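Local coordinates for protein beta-mannosidase (PDB 4CVU) that probably hydrolyses beta-mannosidic linkages, releasing mannose from the non-reducing ends of sugar chains, as a fungal member of glycoside hydrolase family 2, at residues Val179-Asn187 and His627-Thr635; Glu594-Ser602 and Gly644-Val652. All blocks are in the same frame, centred on the assembly; numbering follows the deposited sequence.

Contact 1: residues Val179-Asn187 and His627-Thr635; sequences VVYPFEYPN and HHYPAGGLT. With NAG (2-acetamido-2-deoxy-beta-D-glucopyranose), chain L; NAG (2-acetamido-2-deoxy-beta-D-glucopyranose), chain J.
F183 and G633 make the backbone bond between these two loops: G633 N donates to F183 O (3.1 Å, N-H...O 161°). Beside it, G632 CA points a hydrogen at P182 O (3.3 Å). E184 can be followed outward. E184 CB lies 3.9 Å from G633 O and its CG remains close to the same oxygen. Beyond CG the chain is extended (chi2 172°), which carries E184 OE2 to 3.3 Å from H627 CE1, the carboxylate standing 81° from the imidazole plane. The other oxygen, OE1, forms a salt bridge with R80, while H627 ND1 bonds to G203 O. Two apolar contacts add to the packing: F183 CD1 meets P630 CG at 3.6 Å, and L634 CD2 sits over one face of the Y185 ring, 4.1 Å from its centroid. Y181 OH is 2.8 Å from a water that donates to P630 O and accepts from N2 of the attached NAG (chain L). The chemistry implies a mixed joint between loop 179-187 of the galactose-binding-like region and loop 627-635: one backbone bond, CA-H...O contacts and apolar packing, with R80, which also bonds L634 O, tying both loops and a water joining Y181, P630 and the glycan.

Contact 2: residues Glu594-Ser602 and Gly644-Val652; sequences EFGFISMPS and GQVEMTLAV. With NAG (2-acetamido-2-deoxy-beta-D-glucopyranose), chain B; NAG (2-acetamido-2-deoxy-beta-D-glucopyranose), chain C.
The chain leaving strand 592-595, part of what is probably the catalytic (beta/alpha)8 barrel of family 2 enzymes, packs F597, I598 and M600 against helix 638-655, chiefly on M648. I598 puts CG1 between its backbone N and carbonyl carbon (chi1 68°), and from there I598 CG1 touches M648 CG at 3.7 Å, the two side chains crossing at about a right angle. The thioether then bends along the loop: M648 SD is 3.7 Å from M600 N, an amide already bonded to T675 OG1, and M648 CE turns back toward I598 CD1. Further along, M600 CE abuts the amide of Q645, whose OE1 bonds to N626.

E647 O lies in the plane of the F597 ring at its edge, 3.8 Å from F597 CZ. Separately, F597 CE1 reaches A651 CB at 4.0 Å. A water lies 3.1 Å above the centre of one face of the F597 ring. It accepts from I598 N (3.0 Å) and donates to E647 OE1, linking loop amide and helix carboxylate; E647 has a further partner in Y629.

On another side of the helix, T649 OG1 donates to Q645 O and accepts from N2 of the glycan NAG (chain B) at 3.0 Å, with an N-H...O angle of 165°. T649 OG1 and T649 N reach Q645 O from opposite faces of its plane. Helix 664-692 adds M682 on F597 and F678 on A651. Such a largely apolar seam is in keeping with the long connections at the C-terminal end of (beta/alpha)8-barrel strands, the end that carries the active site in such enzymes.

How the contacts relate
Contact 2 is buried and contact 1 only partly so, and their chemistry follows: methionine, isoleucine and phenylalanine packing with one bridging water in 594-602/644-652, against glycine-rich backbone contacts, proline and aromatic packing and a glycan-linked water in 179-187/627-635. Contact 1 joins the loop between helix 159-168 and strand 215-221 to the loop between helices 620-625 and 638-655; contact 2 sets the loop after strand 592-595 on helix 638-655. Their centres are 20 Å apart, yet they meet, since loop 627-635 leads into that helix. Y629 OH lies 2.7 Å from E647 OE2, probably a hydrogen bond, and H628 CD2 packs on I598 CD1 at 3.9 Å. Both contacts also border NAG units of attached glycans.

Contact 1: residues Val179-Asn187 and His627-Thr635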
# COMPACT_ATOMS: atom_id res chain seq x y z
N VAL A 179 -5.97 20.34 32.32
CA VAL A 179 -6.09 21.54 31.50
C VAL A 179 -5.16 21.50 30.28
O VAL A 179 -5.53 21.98 29.22
CB VAL A 179 -5.85 22.81 32.34
CG1 VAL A 179 -5.82 24.06 31.49
CG2 VAL A 179 -6.94 22.97 33.42
N VAL A 180 -3.97 20.93 30.42
CA VAL A 180 -2.97 20.88 29.33
C VAL A 180 -2.74 19.44 28.81
O VAL A 180 -1.74 19.14 28.17
CB VAL A 180 -1.63 21.51 29.77
CG1 VAL A 180 -1.83 22.99 30.06
CG2 VAL A 180 -1.04 20.81 30.99
N TYR A 181 -3.68 18.56 29.11
CA TYR A 181 -3.65 17.19 28.65
C TYR A 181 -3.43 17.14 27.15
O TYR A 181 -4.19 17.77 26.41
CB TYR A 181 -4.98 16.53 28.99
CG TYR A 181 -5.09 15.09 28.56
CD1 TYR A 181 -4.30 14.12 29.13
CD2 TYR A 181 -6.02 14.71 27.61
CE1 TYR A 181 -4.41 12.78 28.75
CE2 TYR A 181 -6.12 13.39 27.21
CZ TYR A 181 -5.32 12.44 27.79
OH TYR A 181 -5.49 11.14 27.38
N PRO A 182 -2.40 16.44 26.68
CA PRO A 182 -2.15 16.47 25.24
C PRO A 182 -3.01 15.50 24.42
O PRO A 182 -3.74 14.68 24.99
CB PRO A 182 -0.70 16.04 25.12
CG PRO A 182 -0.39 15.25 26.34
CD PRO A 182 -1.45 15.56 27.39
N PHE A 183 -2.87 15.61 23.10
CA PHE A 183 -3.39 14.65 22.14
C PHE A 183 -2.23 13.72 21.87
O PHE A 183 -2.26 12.53 22.22
CB PHE A 183 -3.89 15.34 20.86
CG PHE A 183 -5.22 16.05 21.03
CD1 PHE A 183 -6.41 15.35 20.91
CD2 PHE A 183 -5.28 17.40 21.29
CE1 PHE A 183 -7.63 15.98 21.06
CE2 PHE A 183 -6.50 18.05 21.46
CZ PHE A 183 -7.67 17.34 21.34
N GLU A 184 -1.18 14.27 21.26
CA GLU A 184 0.07 13.56 21.13
C GLU A 184 1.19 14.36 21.82
O GLU A 184 1.52 14.02 22.95
CB GLU A 184 0.35 13.19 19.67
CG GLU A 184 -0.63 12.12 19.19
CD GLU A 184 -0.56 11.83 17.71
OE1 GLU A 184 0.49 11.35 17.22
OE2 GLU A 184 -1.58 12.08 17.02
N TYR A 185 1.78 15.37 21.16
CA TYR A 185 2.82 16.20 21.83
C TYR A 185 2.25 17.08 22.93
O TYR A 185 1.20 17.65 22.78
CB TYR A 185 3.53 17.12 20.86
CG TYR A 185 4.36 16.36 19.86
CD1 TYR A 185 5.66 15.97 20.16
CD2 TYR A 185 3.84 16.01 18.63
CE1 TYR A 185 6.44 15.26 19.24
CE2 TYR A 185 4.60 15.30 17.69
CZ TYR A 185 5.88 14.93 18.00
OH TYR A 185 6.61 14.25 17.05
N PRO A 186 2.94 17.19 24.06
CA PRO A 186 2.58 18.10 25.13
C PRO A 186 3.08 19.50 24.89
O PRO A 186 3.91 19.74 24.03
CB PRO A 186 3.35 17.54 26.32
CG PRO A 186 4.58 16.96 25.68
CD PRO A 186 4.07 16.32 24.44
N ASN A 187 2.61 20.43 25.70
CA ASN A 187 3.11 21.80 25.74
C ASN A 187 2.75 22.77 24.63
O ASN A 187 3.34 23.82 24.56
CB ASN A 187 4.63 21.84 25.99
CG ASN A 187 5.03 21.21 27.30
OD1 ASN A 187 4.43 21.44 28.33
ND2 ASN A 187 5.98 20.35 27.23
N HIS A 627 -8.08 8.16 16.17
CA HIS A 627 -7.64 8.96 17.28
C HIS A 627 -8.77 9.35 18.18
O HIS A 627 -8.59 10.22 19.03
CB HIS A 627 -6.84 10.17 16.81
CG HIS A 627 -5.50 9.80 16.25
ND1 HIS A 627 -4.65 10.71 15.67
CD2 HIS A 627 -4.85 8.61 16.20
CE1 HIS A 627 -3.53 10.12 15.30
NE2 HIS A 627 -3.63 8.84 15.60
N HIS A 628 -9.90 8.71 17.99
CA HIS A 628 -11.03 8.81 18.94
C HIS A 628 -11.01 7.50 19.72
O HIS A 628 -11.56 6.52 19.24
CB HIS A 628 -12.36 8.96 18.19
CG HIS A 628 -13.55 9.12 19.10
ND1 HIS A 628 -13.61 10.10 20.07
CD2 HIS A 628 -14.74 8.48 19.15
CE1 HIS A 628 -14.77 10.03 20.71
NE2 HIS A 628 -15.48 9.05 20.17
N TYR A 629 -10.39 7.43 20.91
CA TYR A 629 -9.94 8.54 21.72
C TYR A 629 -8.43 8.71 21.64
O TYR A 629 -7.71 7.74 21.46
CB TYR A 629 -10.32 8.31 23.18
CG TYR A 629 -11.79 8.40 23.38
CD1 TYR A 629 -12.62 7.38 22.97
CD2 TYR A 629 -12.36 9.54 23.95
CE1 TYR A 629 -13.99 7.47 23.14
CE2 TYR A 629 -13.73 9.64 24.12
CZ TYR A 629 -14.54 8.61 23.70
OH TYR A 629 -15.89 8.69 23.86
N PRO A 630 -7.94 9.94 21.83
CA PRO A 630 -6.54 10.20 21.57
C PRO A 630 -5.62 9.62 22.69
O PRO A 630 -6.06 9.27 23.80
CB PRO A 630 -6.47 11.72 21.48
CG PRO A 630 -7.62 12.22 22.26
CD PRO A 630 -8.64 11.13 22.36
N ALA A 631 -4.36 9.52 22.34
CA ALA A 631 -3.38 8.78 23.10
C ALA A 631 -3.04 9.47 24.44
O ALA A 631 -2.60 8.80 25.37
CB ALA A 631 -2.12 8.58 22.24
N GLY A 632 -3.26 10.77 24.53
CA GLY A 632 -2.89 11.54 25.70
C GLY A 632 -1.39 11.68 25.85
O GLY A 632 -0.89 11.72 26.97
N GLY A 633 -0.63 11.71 24.76
CA GLY A 633 0.81 11.65 24.87
C GLY A 633 1.39 10.89 23.70
O GLY A 633 0.71 10.72 22.68
N LEU A 634 2.61 10.40 23.86
CA LEU A 634 3.35 9.85 22.75
C LEU A 634 3.30 8.33 22.61
O LEU A 634 3.93 7.78 21.73
CB LEU A 634 4.81 10.34 22.82
CG LEU A 634 5.07 11.83 22.55
CD1 LEU A 634 6.52 12.19 22.81
CD2 LEU A 634 4.70 12.23 21.13
N THR A 635 2.54 7.63 23.45
CA THR A 635 2.48 6.17 23.35
C THR A 635 1.64 5.66 22.15
O THR A 635 0.84 6.43 21.58
CB THR A 635 1.90 5.52 24.61
OG1 THR A 635 0.53 5.92 24.79
CG2 THR A 635 2.73 5.91 25.84
C1 NAG L . -5.90 7.67 27.12
C2 NAG L . -7.02 7.57 28.12
C3 NAG L . -6.57 8.18 29.44
C4 NAG L . -5.27 7.49 29.86
C5 NAG L . -4.24 7.56 28.74
C6 NAG L . -2.92 6.87 29.07
C7 NAG L . -9.44 7.79 27.70
C8 NAG L . -10.54 8.60 27.05
N2 NAG L . -8.19 8.23 27.57
O3 NAG L . -7.63 8.02 30.38
O4 NAG L . -4.72 8.09 31.03
O5 NAG L . -4.78 6.95 27.59
O6 NAG L . -3.20 5.53 29.40
O7 NAG L . -9.74 6.76 28.29
C1 NAG J . 6.45 20.88 32.28
C2 NAG J . 6.46 19.36 32.31
C3 NAG J . 6.22 18.76 33.68
C4 NAG J . 7.05 19.42 34.78
C5 NAG J . 7.06 20.94 34.63
C6 NAG J . 8.03 21.59 35.63
C7 NAG J . 5.79 18.19 30.30
C8 NAG J . 4.62 17.71 29.50
N2 NAG J . 5.45 18.85 31.41
O3 NAG J . 6.55 17.39 33.57
O4 NAG J . 6.46 19.10 36.02
O5 NAG J . 7.36 21.33 33.28
O6 NAG J . 9.06 22.31 34.97
O7 NAG J . 6.96 17.98 29.92
O HOH W 1 -7.67 10.48 25.67

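Contact 2: residues Glu594-Ser602 and Gly644-Val652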
# COMPACT_ATOMS: atom_id res chain seq x y z
N GLU A 594 -21.99 22.40 16.88
CA GLU A 594 -21.21 21.13 16.93
C GLU A 594 -22.07 19.95 17.33
O GLU A 594 -22.74 19.97 18.38
CB GLU A 594 -20.10 21.18 17.99
CG GLU A 594 -18.96 22.10 17.74
CD GLU A 594 -17.74 21.82 18.62
OE1 GLU A 594 -17.49 20.65 18.97
OE2 GLU A 594 -16.93 22.77 18.90
N PHE A 595 -21.99 18.89 16.54
CA PHE A 595 -22.60 17.60 16.92
C PHE A 595 -22.16 16.49 16.00
O PHE A 595 -21.94 16.72 14.79
CB PHE A 595 -24.13 17.68 16.96
CG PHE A 595 -24.76 18.15 15.67
CD1 PHE A 595 -24.85 19.53 15.38
CD2 PHE A 595 -25.28 17.24 14.77
CE1 PHE A 595 -25.44 19.96 14.19
CE2 PHE A 595 -25.86 17.67 13.57
CZ PHE A 595 -25.96 19.02 13.30
N GLY A 596 -21.97 15.30 16.56
CA GLY A 596 -21.57 14.14 15.72
C GLY A 596 -21.25 12.83 16.41
O GLY A 596 -21.43 12.67 17.63
N PHE A 597 -20.86 11.86 15.57
CA PHE A 597 -20.51 10.48 15.92
C PHE A 597 -19.49 10.10 14.82
O PHE A 597 -19.70 10.56 13.71
CB PHE A 597 -21.72 9.61 15.78
CG PHE A 597 -21.66 8.34 16.59
CD1 PHE A 597 -21.12 7.20 16.10
CD2 PHE A 597 -22.18 8.32 17.90
CE1 PHE A 597 -21.07 6.04 16.84
CE2 PHE A 597 -22.16 7.19 18.64
CZ PHE A 597 -21.61 6.03 18.14
N ILE A 598 -18.43 9.32 15.07
CA ILE A 598 -17.45 8.94 13.99
C ILE A 598 -17.89 7.85 13.04
O ILE A 598 -18.78 7.04 13.42
CB ILE A 598 -16.07 8.60 14.56
CG1 ILE A 598 -16.15 7.31 15.38
CG2 ILE A 598 -15.55 9.75 15.43
CD1 ILE A 598 -14.81 6.67 15.70
N SER A 599 -17.30 7.69 11.83
CA SER A 599 -17.66 6.54 11.09
C SER A 599 -16.40 6.25 10.23
O SER A 599 -15.57 7.14 10.07
CB SER A 599 -18.85 6.88 10.19
OG SER A 599 -18.49 7.82 9.12
N MET A 600 -16.29 5.01 9.76
CA MET A 600 -15.17 4.59 8.92
C MET A 600 -15.23 5.28 7.61
O MET A 600 -16.31 5.55 7.10
CB MET A 600 -15.29 3.10 8.62
CG MET A 600 -14.92 2.08 9.64
SD MET A 600 -13.29 2.27 10.23
CE MET A 600 -12.97 0.78 11.13
N PRO A 601 -14.07 5.49 6.94
CA PRO A 601 -14.21 5.92 5.58
C PRO A 601 -14.41 4.72 4.63
O PRO A 601 -14.23 3.55 5.02
CB PRO A 601 -12.84 6.55 5.29
CG PRO A 601 -11.88 5.79 6.13
CD PRO A 601 -12.67 5.54 7.41
N SER A 602 -14.67 5.02 3.35
CA SER A 602 -14.80 3.98 2.34
C SER A 602 -13.55 3.11 2.29
O SER A 602 -12.46 3.55 2.65
CB SER A 602 -15.01 4.64 0.96
OG SER A 602 -13.82 5.33 0.62
N GLY A 644 -13.00 3.87 20.43
CA GLY A 644 -13.76 4.42 19.30
C GLY A 644 -14.25 3.32 18.41
O GLY A 644 -15.41 3.39 17.93
N GLN A 645 -13.34 2.39 18.07
CA GLN A 645 -13.70 1.15 17.40
C GLN A 645 -14.96 0.50 17.99
O GLN A 645 -15.86 0.04 17.26
CB GLN A 645 -12.55 0.15 17.45
CG GLN A 645 -11.29 0.61 16.76
CD GLN A 645 -11.52 0.90 15.30
OE1 GLN A 645 -11.60 2.05 14.87
NE2 GLN A 645 -11.65 -0.15 14.53
N VAL A 646 -15.02 0.46 19.31
CA VAL A 646 -16.16 -0.13 20.02
C VAL A 646 -17.43 0.69 19.85
O VAL A 646 -18.51 0.13 19.66
CB VAL A 646 -15.83 -0.35 21.51
CG1 VAL A 646 -17.08 -0.69 22.34
CG2 VAL A 646 -14.81 -1.47 21.64
N GLU A 647 -17.33 2.01 19.91
CA GLU A 647 -18.52 2.87 19.69
C GLU A 647 -19.15 2.58 18.33
O GLU A 647 -20.35 2.40 18.19
CB GLU A 647 -18.18 4.35 19.83
CG GLU A 647 -17.98 4.81 21.29
CD GLU A 647 -17.41 6.23 21.38
OE1 GLU A 647 -17.19 6.89 20.33
OE2 GLU A 647 -17.21 6.73 22.52
N MET A 648 -18.33 2.50 17.28
CA MET A 648 -18.91 2.25 16.00
C MET A 648 -19.53 0.88 15.93
O MET A 648 -20.60 0.69 15.32
CB MET A 648 -17.80 2.42 14.90
CG MET A 648 -17.32 3.83 14.76
SD MET A 648 -16.18 3.88 13.30
CE MET A 648 -14.88 3.09 14.16
N THR A 649 -18.90 -0.11 16.56
CA THR A 649 -19.35 -1.51 16.49
C THR A 649 -20.69 -1.65 17.19
O THR A 649 -21.59 -2.32 16.66
CB THR A 649 -18.33 -2.49 17.13
OG1 THR A 649 -17.05 -2.32 16.54
CG2 THR A 649 -18.73 -3.96 16.93
N LEU A 650 -20.83 -1.03 18.34
CA LEU A 650 -22.07 -1.11 19.08
C LEU A 650 -23.26 -0.41 18.36
O LEU A 650 -24.41 -0.89 18.40
CB LEU A 650 -21.90 -0.54 20.47
CG LEU A 650 -21.05 -1.28 21.51
CD1 LEU A 650 -21.05 -0.53 22.83
CD2 LEU A 650 -21.53 -2.72 21.73
N ALA A 651 -22.96 0.74 17.75
CA ALA A 651 -23.92 1.48 16.97
C ALA A 651 -24.55 0.61 15.88
O ALA A 651 -25.77 0.53 15.78
CB ALA A 651 -23.26 2.72 16.37
N VAL A 652 -23.70 -0.01 15.06
CA VAL A 652 -24.15 -0.90 14.03
C VAL A 652 -24.94 -2.08 14.60
O VAL A 652 -26.00 -2.38 14.11
CB VAL A 652 -22.97 -1.47 13.20
CG1 VAL A 652 -23.48 -2.53 12.27
CG2 VAL A 652 -22.29 -0.38 12.40
C1 NAG B . -13.24 -4.62 17.28
C2 NAG B . -14.59 -5.30 17.24
C3 NAG B . -15.41 -5.05 18.52
C4 NAG B . -14.61 -5.27 19.81
C5 NAG B . -13.33 -4.51 19.67
C6 NAG B . -12.43 -4.67 20.89
C7 NAG B . -15.60 -5.53 15.03
C8 NAG B . -16.51 -4.95 13.98
N2 NAG B . -15.39 -4.82 16.13
O3 NAG B . -16.54 -5.89 18.52
O4 NAG B . -15.29 -4.77 20.94
O5 NAG B . -12.62 -4.93 18.52
O6 NAG B . -12.11 -6.04 21.09
O7 NAG B . -15.11 -6.65 14.85
C1 NAG C . -16.14 -5.70 21.60
C2 NAG C . -16.29 -5.24 23.04
C3 NAG C . -17.30 -6.05 23.81
C4 NAG C . -18.60 -6.12 23.05
C5 NAG C . -18.34 -6.64 21.65
C6 NAG C . -19.63 -6.64 20.83
C7 NAG C . -14.42 -4.31 24.34
C8 NAG C . -13.07 -4.57 24.92
N2 NAG C . -15.00 -5.33 23.69
O3 NAG C . -17.53 -5.40 25.03
O4 NAG C . -19.51 -6.97 23.73
O5 NAG C . -17.41 -5.80 20.98
O6 NAG C . -19.29 -6.93 19.49
O7 NAG C . -14.94 -3.20 24.50
O HOH W 2 -18.54 8.01 17.81